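Local coordinates for protein alternansucrase (Leuconostoc mesenteroides, PDB 6HVG) that belongs to glycoside hydrolase family 70, joining a calcium-binding core built around a TIM barrel to choline-binding-type repeats, at residues S204-V209 / Y236-N241; I246-I251 / I277-N282; G861-T866 / M891-T896. One frame throughout, in Å; residues are numbered along the deposited sequence.

Interaction 1. Residues S204-V209 / Y236-N241; sequences SNVDIV and YYFDGN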
loop_
_atom_site.group_PDB
_atom_site.type_symbol
_atom_site.label_atom_id
_atom_site.label_comp_id
_atom_site.label_asym_id
_atom_site.label_seq_id
_atom_site.Cartn_x
_atom_site.Cartn_y
_atom_site.Cartn_z
ATOM N N SER A 204 -26.223 26.098 -3.701
ATOM C CA SER A 204 -26.558 27.189 -4.605
ATOM C C SER A 204 -27.610 26.822 -5.631
ATOM O O SER A 204 -27.598 25.741 -6.201
ATOM C CB SER A 204 -25.316 27.640 -5.378
ATOM O OG SER A 204 -24.364 28.193 -4.501
ATOM N N ASN A 205 -28.493 27.766 -5.900
ATOM C CA ASN A 205 -29.445 27.616 -6.971
ATOM C C ASN A 205 -29.991 28.970 -7.394
ATOM O O ASN A 205 -29.717 30.002 -6.770
ATOM C CB ASN A 205 -30.596 26.691 -6.525
ATOM C CG ASN A 205 -31.140 25.837 -7.652
ATOM O OD1 ASN A 205 -30.731 25.949 -8.795
ATOM N ND2 ASN A 205 -32.075 24.975 -7.321
ATOM N N VAL A 206 -30.777 28.935 -8.462
ATOM C CA VAL A 206 -31.472 30.085 -8.977
ATOM C C VAL A 206 -32.953 29.833 -8.791
ATOM O O VAL A 206 -33.459 28.791 -9.188
ATOM C CB VAL A 206 -31.176 30.249 -10.470
ATOM C CG1 VAL A 206 -31.816 31.508 -11.003
ATOM C CG2 VAL A 206 -29.676 30.261 -10.699
ATOM N N ASP A 207 -33.644 30.781 -8.173
ATOM C CA ASP A 207 -35.075 30.715 -8.018
ATOM C C ASP A 207 -35.684 31.818 -8.878
ATOM O O ASP A 207 -35.155 32.933 -8.938
ATOM C CB ASP A 207 -35.430 30.921 -6.539
ATOM C CG ASP A 207 -36.819 30.392 -6.167
ATOM O OD1 ASP A 207 -37.577 29.945 -7.049
ATOM O OD2 ASP A 207 -37.161 30.433 -4.966
ATOM N N ILE A 208 -36.788 31.521 -9.557
ATOM C CA ILE A 208 -37.590 32.582 -10.166
ATOM C C ILE A 208 -38.402 33.144 -9.007
ATOM O O ILE A 208 -39.220 32.427 -8.405
ATOM C CB ILE A 208 -38.515 32.089 -11.306
ATOM C CG1 ILE A 208 -37.772 31.202 -12.324
ATOM C CG2 ILE A 208 -39.135 33.255 -12.032
ATOM C CD1 ILE A 208 -36.518 31.784 -12.924
ATOM N N VAL A 209 -38.101 34.386 -8.633
ATOM C CA VAL A 209 -38.768 35.056 -7.512
ATOM C C VAL A 209 -39.591 36.154 -8.099
ATOM O O VAL A 209 -39.080 36.972 -8.839
ATOM C CB VAL A 209 -37.774 35.659 -6.495
ATOM C CG1 VAL A 209 -38.499 36.091 -5.235
ATOM C CG2 VAL A 209 -36.656 34.657 -6.160
ATOM N N TYR A 236 -26.275 31.080 -15.127
ATOM C CA TYR A 236 -26.609 32.505 -15.212
ATOM C C TYR A 236 -25.433 33.329 -14.726
ATOM O O TYR A 236 -24.650 32.836 -13.920
ATOM C CB TYR A 236 -27.775 32.848 -14.305
ATOM C CG TYR A 236 -29.075 32.194 -14.656
ATOM C CD1 TYR A 236 -29.318 30.870 -14.335
ATOM C CD2 TYR A 236 -30.081 32.915 -15.263
ATOM C CE1 TYR A 236 -30.523 30.273 -14.633
ATOM C CE2 TYR A 236 -31.279 32.325 -15.576
ATOM C CZ TYR A 236 -31.500 31.009 -15.248
ATOM O OH TYR A 236 -32.708 30.436 -15.547
ATOM N N TYR A 237 -25.328 34.589 -15.147
ATOM C CA TYR A 237 -24.426 35.494 -14.456
ATOM C C TYR A 237 -25.209 36.664 -13.953
ATOM O O TYR A 237 -25.811 37.380 -14.752
ATOM C CB TYR A 237 -23.298 35.983 -15.346
ATOM C CG TYR A 237 -22.303 36.816 -14.554
ATOM C CD1 TYR A 237 -21.355 36.214 -13.737
ATOM C CD2 TYR A 237 -22.346 38.200 -14.582
ATOM C CE1 TYR A 237 -20.451 36.964 -12.999
ATOM C CE2 TYR A 237 -21.455 38.960 -13.849
ATOM C CZ TYR A 237 -20.512 38.341 -13.059
ATOM O OH TYR A 237 -19.633 39.091 -12.331
ATOM N N PHE A 238 -25.189 36.860 -12.638
ATOM C CA PHE A 238 -25.908 37.964 -12.016
ATOM C C PHE A 238 -24.968 39.132 -11.765
ATOM O O PHE A 238 -23.861 38.946 -11.280
ATOM C CB PHE A 238 -26.554 37.492 -10.728
ATOM C CG PHE A 238 -27.499 36.345 -10.934
ATOM C CD1 PHE A 238 -27.088 35.034 -10.698
ATOM C CD2 PHE A 238 -28.793 36.568 -11.413
ATOM C CE1 PHE A 238 -27.958 33.974 -10.901
ATOM C CE2 PHE A 238 -29.652 35.513 -11.627
ATOM C CZ PHE A 238 -29.240 34.210 -11.368
ATOM N N ASP A 239 -25.431 40.336 -12.093
ATOM C CA ASP A 239 -24.605 41.552 -12.050
ATOM C C ASP A 239 -24.592 42.231 -10.675
ATOM O O ASP A 239 -24.898 41.593 -9.664
ATOM C CB ASP A 239 -25.076 42.539 -13.142
ATOM C CG ASP A 239 -26.491 43.061 -12.912
ATOM O OD1 ASP A 239 -27.221 43.244 -13.909
ATOM O OD2 ASP A 239 -26.880 43.287 -11.754
ATOM N N GLY A 240 -24.224 43.515 -10.636
ATOM C CA GLY A 240 -24.158 44.248 -9.355
ATOM C C GLY A 240 -25.467 44.336 -8.584
ATOM O O GLY A 240 -25.462 44.386 -7.350
ATOM N N ASN A 241 -26.584 44.379 -9.313
ATOM C CA ASN A 241 -27.916 44.458 -8.713
ATOM C C ASN A 241 -28.608 43.116 -8.437
ATOM O O ASN A 241 -29.692 43.077 -7.831
ATOM C CB ASN A 241 -28.767 45.313 -9.610
ATOM C CG ASN A 241 -28.207 46.698 -9.751
ATOM O OD1 ASN A 241 -27.768 47.103 -10.815
ATOM N ND2 ASN A 241 -28.179 47.420 -8.646
#
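Val206 and Tyr236 have the nearest CA atoms of 204-209 and 236-241, yet these are 8.3 Å apart and no hydrogen bond links the two segments. Each strand pairs antiparallel with a different neighbour, 205-209 with 212-216 and 235-238 with 226-229, leaving side chains to bridge the gap. Val206 reaches across toward Tyr236 and Phe238, two residues that alternate along their strand and therefore point to the same side. CG1 anti to the backbone N (chi1 -176°) and CG2 anti to the carbonyl carbon point both methyls at this pair. CG1 sits over one face of the Tyr236 ring in a CH-pi contact, 4.2 Å from the ring centroid and 17° off the ring normal, while CG2 lies 3.7 Å from Tyr236 CD1. This packing of consecutive beta hairpins through apolar side chains is characteristic of choline-binding repeats, which stack into a solenoid. The second aromatic is met differently: Val206 CG1 comes to the edge of the Phe238 ring, 3.8 Å from CZ. Ala213 of the partner strand also packs on Val206, and Val228 on Phe238. Just beyond the strand, Asp239 OD2 accepts from Asn241 N at 2.7 Å, forming an Asx turn.

Interaction 2. Residues I246-I251 / I277-N282; sequences IGLQTI and IYFAPN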
loop_
_atom_site.group_PDB
_atom_site.type_symbol
_atom_site.label_atom_id
_atom_site.label_comp_id
_atom_site.label_asym_id
_atom_site.label_seq_id
_atom_site.Cartn_x
_atom_site.Cartn_y
_atom_site.Cartn_z
ATOM N N ILE A 246 -28.013 39.595 -19.928
ATOM C CA ILE A 246 -28.598 39.038 -21.120
ATOM C C ILE A 246 -27.855 39.539 -22.344
ATOM O O ILE A 246 -27.426 40.674 -22.381
ATOM C CB ILE A 246 -30.061 39.532 -21.211
ATOM C CG1 ILE A 246 -30.811 39.141 -19.939
ATOM C CG2 ILE A 246 -30.757 38.990 -22.464
ATOM C CD1 ILE A 246 -32.202 39.741 -19.877
ATOM N N GLY A 247 -27.748 38.701 -23.366
ATOM C CA GLY A 247 -27.104 39.082 -24.609
ATOM C C GLY A 247 -25.610 38.902 -24.492
ATOM O O GLY A 247 -25.104 38.282 -23.544
ATOM N N LEU A 248 -24.903 39.485 -25.449
ATOM C CA LEU A 248 -23.469 39.322 -25.527
ATOM C C LEU A 248 -22.805 40.094 -24.388
ATOM O O LEU A 248 -23.195 41.206 -24.072
ATOM C CB LEU A 248 -22.985 39.827 -26.878
ATOM C CG LEU A 248 -21.573 39.440 -27.320
ATOM C CD1 LEU A 248 -21.461 37.931 -27.592
ATOM C CD2 LEU A 248 -21.204 40.281 -28.536
ATOM N N GLN A 249 -21.822 39.484 -23.753
ATOM C CA GLN A 249 -21.168 40.094 -22.609
ATOM C C GLN A 249 -19.706 39.682 -22.550
ATOM O O GLN A 249 -19.355 38.586 -22.959
ATOM C CB GLN A 249 -21.845 39.616 -21.326
ATOM C CG GLN A 249 -23.299 40.024 -21.185
ATOM C CD GLN A 249 -23.464 41.518 -21.160
ATOM O OE1 GLN A 249 -22.663 42.228 -20.585
ATOM N NE2 GLN A 249 -24.474 42.003 -21.816
ATOM N N THR A 250 -18.866 40.546 -21.999
ATOM C CA THR A 250 -17.491 40.179 -21.739
ATOM C C THR A 250 -17.297 40.136 -20.241
ATOM O O THR A 250 -17.578 41.110 -19.582
ATOM C CB THR A 250 -16.491 41.143 -22.410
ATOM O OG1 THR A 250 -16.942 41.451 -23.741
ATOM C CG2 THR A 250 -15.103 40.507 -22.478
ATOM N N ILE A 251 -16.822 39.013 -19.711
ATOM C CA ILE A 251 -16.640 38.846 -18.274
ATOM C C ILE A 251 -15.242 38.311 -18.008
ATOM O O ILE A 251 -14.806 37.354 -18.662
ATOM C CB ILE A 251 -17.677 37.872 -17.684
ATOM C CG1 ILE A 251 -19.092 38.247 -18.166
ATOM C CG2 ILE A 251 -17.598 37.853 -16.160
ATOM C CD1 ILE A 251 -20.211 37.479 -17.489
ATOM N N ILE A 277 -21.032 33.330 -33.697
ATOM C CA ILE A 277 -19.952 32.935 -32.806
ATOM C C ILE A 277 -20.231 31.609 -32.120
ATOM O O ILE A 277 -21.330 31.383 -31.632
ATOM C CB ILE A 277 -19.807 33.967 -31.666
ATOM C CG1 ILE A 277 -19.565 35.371 -32.215
ATOM C CG2 ILE A 277 -18.672 33.603 -30.710
ATOM C CD1 ILE A 277 -19.846 36.482 -31.224
ATOM N N TYR A 278 -19.220 30.770 -32.007
ATOM C CA TYR A 278 -19.380 29.518 -31.304
ATOM C C TYR A 278 -18.921 29.740 -29.880
ATOM O O TYR A 278 -17.927 30.439 -29.635
ATOM C CB TYR A 278 -18.562 28.412 -31.951
ATOM C CG TYR A 278 -18.892 27.046 -31.421
ATOM C CD1 TYR A 278 -18.213 26.489 -30.327
ATOM C CD2 TYR A 278 -19.897 26.307 -32.006
ATOM C CE1 TYR A 278 -18.537 25.219 -29.858
ATOM C CE2 TYR A 278 -20.234 25.046 -31.543
ATOM C CZ TYR A 278 -19.545 24.505 -30.484
ATOM O OH TYR A 278 -19.877 23.259 -30.051
ATOM N N PHE A 279 -19.647 29.145 -28.940
ATOM C CA PHE A 279 -19.300 29.247 -27.537
ATOM C C PHE A 279 -18.996 27.883 -26.976
ATOM O O PHE A 279 -19.715 26.923 -27.258
ATOM C CB PHE A 279 -20.434 29.897 -26.761
ATOM C CG PHE A 279 -20.706 31.303 -27.185
ATOM C CD1 PHE A 279 -20.037 32.340 -26.583
ATOM C CD2 PHE A 279 -21.604 31.585 -28.209
ATOM C CE1 PHE A 279 -20.253 33.638 -26.982
ATOM C CE2 PHE A 279 -21.835 32.889 -28.612
ATOM C CZ PHE A 279 -21.148 33.921 -27.999
ATOM N N ALA A 280 -17.944 27.799 -26.169
ATOM C CA ALA A 280 -17.418 26.518 -25.702
ATOM C C ALA A 280 -18.362 25.723 -24.776
ATOM O O ALA A 280 -19.188 26.309 -24.078
ATOM C CB ALA A 280 -16.096 26.744 -25.006
ATOM N N PRO A 281 -18.245 24.381 -24.789
ATOM C CA PRO A 281 -19.143 23.498 -24.058
ATOM C C PRO A 281 -19.232 23.672 -22.559
ATOM O O PRO A 281 -20.333 23.512 -21.997
ATOM C CB PRO A 281 -18.572 22.111 -24.347
ATOM C CG PRO A 281 -18.038 22.231 -25.716
ATOM C CD PRO A 281 -17.541 23.642 -25.856
ATOM N N ASN A 282 -18.121 23.940 -21.892
ATOM C CA ASN A 282 -18.191 24.090 -20.429
ATOM C C ASN A 282 -17.983 25.506 -19.933
ATOM O O ASN A 282 -18.705 25.974 -19.065
ATOM C CB ASN A 282 -17.225 23.122 -19.745
ATOM C CG ASN A 282 -17.594 21.674 -20.002
ATOM O OD1 ASN A 282 -18.767 21.342 -20.105
ATOM N ND2 ASN A 282 -16.590 20.818 -20.158
#
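Leu248 meets Ile277 and Phe279 through a single methyl group, CD1, in the buried seam between two consecutive hairpin units of the choline-binding repeat region. That methyl lies 4.0 Å from Phe279 CZ, close to the plane of the ring, so the leucine touches the edge of the aromatic and not its face. The two side chains cross at about a right angle. Leu248 CD1 also approaches the CD1 methyl of Ile277 at 4.2 Å, a looser end-to-end apolar contact. Within 277-282, Ile277 and Phe279 lean on each other: Ile277 CG2 stands 3.7 Å above the Phe279 ring plane, toward the rim, so that the ring has an isoleucine branch on one face and the leucine methyl at its edge.

The backbones stay well apart, with 10.3 Å between the CA atoms of Leu248 and Ile277, and no hydrogen bond passes between the segments. The leucine bridges this distance with CG anti to its own backbone nitrogen (chi1 -165°) and a turn at chi2 that carries CD1 to the aromatic edge. Further out, Leu255 of strand 254-256 and the loop residues Val272 and Asn273 pack on Leu248, Tyr257 touches Phe279, and Ala286 touches Ile277. Gly247, with a positive phi, precedes strand 249-251. The Gln249 side chain curls back, its NE2 donating to Ile246 O at 3.3 Å from above the carbonyl plane, 46° out of it.

Interaction 3. Residues G861-T866 / M891-T896; sequences GQTMAT and MTSDQT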
loop_
_atom_site.group_PDB
_atom_site.type_symbol
_atom_site.label_atom_id
_atom_site.label_comp_id
_atom_site.label_asym_id
_atom_site.label_seq_id
_atom_site.Cartn_x
_atom_site.Cartn_y
_atom_site.Cartn_z
ATOM N N GLY A 861 -19.740 -31.884 20.719
ATOM C CA GLY A 861 -20.072 -31.585 19.344
ATOM C C GLY A 861 -20.706 -30.221 19.173
ATOM O O GLY A 861 -21.036 -29.548 20.154
ATOM N N GLN A 862 -20.881 -29.813 17.921
ATOM C CA GLN A 862 -21.499 -28.525 17.615
ATOM C C GLN A 862 -22.602 -28.674 16.598
ATOM O O GLN A 862 -22.584 -29.600 15.781
ATOM C CB GLN A 862 -20.451 -27.547 17.094
ATOM C CG GLN A 862 -20.989 -26.173 16.742
ATOM C CD GLN A 862 -19.896 -25.153 16.510
ATOM O OE1 GLN A 862 -18.728 -25.501 16.361
ATOM N NE2 GLN A 862 -20.270 -23.878 16.562
ATOM N N THR A 863 -23.581 -27.777 16.680
ATOM C CA THR A 863 -24.508 -27.535 15.569
ATOM C C THR A 863 -24.619 -26.045 15.358
ATOM O O THR A 863 -24.287 -25.241 16.229
ATOM C CB THR A 863 -25.943 -28.059 15.787
ATOM O OG1 THR A 863 -26.505 -27.451 16.957
ATOM C CG2 THR A 863 -25.977 -29.581 15.914
ATOM N N MET A 864 -25.068 -25.703 14.165
ATOM C CA MET A 864 -25.226 -24.334 13.764
ATOM C C MET A 864 -26.345 -24.317 12.727
ATOM O O MET A 864 -26.370 -25.140 11.799
ATOM C CB MET A 864 -23.917 -23.778 13.200
ATOM C CG MET A 864 -23.887 -22.268 13.081
ATOM S SD MET A 864 -22.341 -21.608 12.376
ATOM C CE MET A 864 -21.267 -21.702 13.787
ATOM N N ALA A 865 -27.282 -23.392 12.913
ATOM C CA ALA A 865 -28.454 -23.257 12.055
ATOM C C ALA A 865 -28.860 -21.791 12.033
ATOM O O ALA A 865 -28.341 -20.984 12.797
ATOM C CB ALA A 865 -29.599 -24.107 12.574
ATOM N N THR A 866 -29.757 -21.448 11.123
ATOM C CA THR A 866 -30.276 -20.088 11.020
ATOM C C THR A 866 -31.725 -20.141 10.637
ATOM O O THR A 866 -32.149 -21.049 9.908
ATOM C CB THR A 866 -29.555 -19.216 9.952
ATOM O OG1 THR A 866 -29.592 -19.857 8.673
ATOM C CG2 THR A 866 -28.092 -18.912 10.335
ATOM N N MET A 891 -21.788 -35.633 21.133
ATOM C CA MET A 891 -21.380 -35.208 19.811
ATOM C C MET A 891 -22.514 -34.815 18.879
ATOM O O MET A 891 -22.252 -34.191 17.865
ATOM C CB MET A 891 -20.532 -36.314 19.165
ATOM C CG MET A 891 -19.425 -36.839 20.079
ATOM S SD MET A 891 -18.433 -35.479 20.739
ATOM C CE MET A 891 -16.990 -36.390 21.303
ATOM N N THR A 892 -23.762 -35.124 19.237
ATOM C CA THR A 892 -24.918 -34.913 18.361
ATOM C C THR A 892 -26.137 -34.405 19.117
ATOM O O THR A 892 -26.208 -34.524 20.324
ATOM C CB THR A 892 -25.286 -36.239 17.670
ATOM O OG1 THR A 892 -24.098 -36.848 17.146
ATOM C CG2 THR A 892 -26.244 -36.023 16.486
ATOM N N SER A 893 -27.085 -33.820 18.388
ATOM C CA SER A 893 -28.430 -33.466 18.902
ATOM C C SER A 893 -29.134 -34.578 19.647
ATOM O O SER A 893 -29.679 -34.367 20.721
ATOM C CB SER A 893 -29.350 -33.087 17.740
ATOM O OG SER A 893 -29.022 -31.817 17.229
ATOM N N ASP A 894 -29.147 -35.758 19.040
ATOM C CA ASP A 894 -29.935 -36.893 19.502
ATOM C C ASP A 894 -29.219 -37.828 20.466
ATOM O O ASP A 894 -29.854 -38.698 21.039
ATOM C CB ASP A 894 -30.408 -37.703 18.300
ATOM C CG ASP A 894 -31.263 -36.894 17.347
ATOM O OD1 ASP A 894 -31.950 -35.955 17.808
ATOM O OD2 ASP A 894 -31.248 -37.222 16.135
ATOM N N GLN A 895 -27.917 -37.653 20.642
ATOM C CA GLN A 895 -27.180 -38.461 21.593
ATOM C C GLN A 895 -27.601 -38.042 23.002
ATOM O O GLN A 895 -27.630 -36.850 23.327
ATOM C CB GLN A 895 -25.662 -38.343 21.370
ATOM C CG GLN A 895 -24.847 -39.339 22.203
ATOM C CD GLN A 895 -23.353 -39.145 22.106
ATOM O OE1 GLN A 895 -22.840 -38.713 21.084
ATOM N NE2 GLN A 895 -22.643 -39.478 23.167
ATOM N N THR A 896 -27.943 -39.044 23.811
ATOM C CA THR A 896 -28.507 -38.850 25.144
ATOM C C THR A 896 -27.497 -39.034 26.260
ATOM O O THR A 896 -27.689 -38.492 27.359
ATOM C CB THR A 896 -29.658 -39.845 25.396
ATOM O OG1 THR A 896 -29.185 -41.188 25.232
ATOM C CG2 THR A 896 -30.798 -39.594 24.434
HETATM O O HOH W 1 -23.558 -32.212 16.060
#
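Gly861 and Thr863 face Met891 and Ser893 where the start of strand 862-866 runs beside the loop that follows strand 881-885. Met891 departs from its backbone on the side away from Gly861, but a bend at chi2 (-52°) folds the chain back and sets SD 3.8 Å from Gly861 N. The carbonyl of the same residue borders the glycine too, with Met891 O 3.7 Å from Gly861 CA. Two residues on, Thr863 holds OG1 between its backbone N and carbonyl carbon (chi1 59°), which turns CG2 toward the loop; this methyl lies 4.0 Å from Ser893 OG, itself anti to the carbonyl carbon (chi1 -74°), a contact without a hydrogen bond.

Gln862 starts out away from the loop, and its nearly straight chain carries the amide to Lys818 N, Asn817 OD1 and Ser883 OG. The loop is braced internally by Met891 N donating to Gln895 OE1 at 3.3 Å. Strand 862-866 belongs to an antiparallel sheet within the family 70 region, where it lies between 735-736 and 881-885, and the backbone pairing of Gly861 with Ile890 brings the loop alongside it. A water completes the junction, donating to Gln862 O at 2.8 Å and to Met891 O at 3.0 Å. Two backbone carbonyls cannot donate to each other; the water can donate to both, so the polar link here is indirect and adds to the Gly861-Ile890 pairing.

In the fold
Interactions 1 and 2 are neighbours in the choline-binding repeat region, formed in series along the chain with centres about 17 Å apart. They touch directly: Tyr237 CG of interaction 1 packs against Ile251 CD1 of interaction 2 at 3.7 Å, on strands 235-238 and 249-251, which are consecutive in the chain. Interaction 3 belongs to the family 70 region and stands far off, its centre about 72 Å from that of interaction 1 and 77 Å from that of interaction 2; even the nearest atoms are about 47 and 51 Å away. The calcium ion is bound by Glu575, Asp581, Asn625 and Asp1159, none of which lies in any of the three contacts.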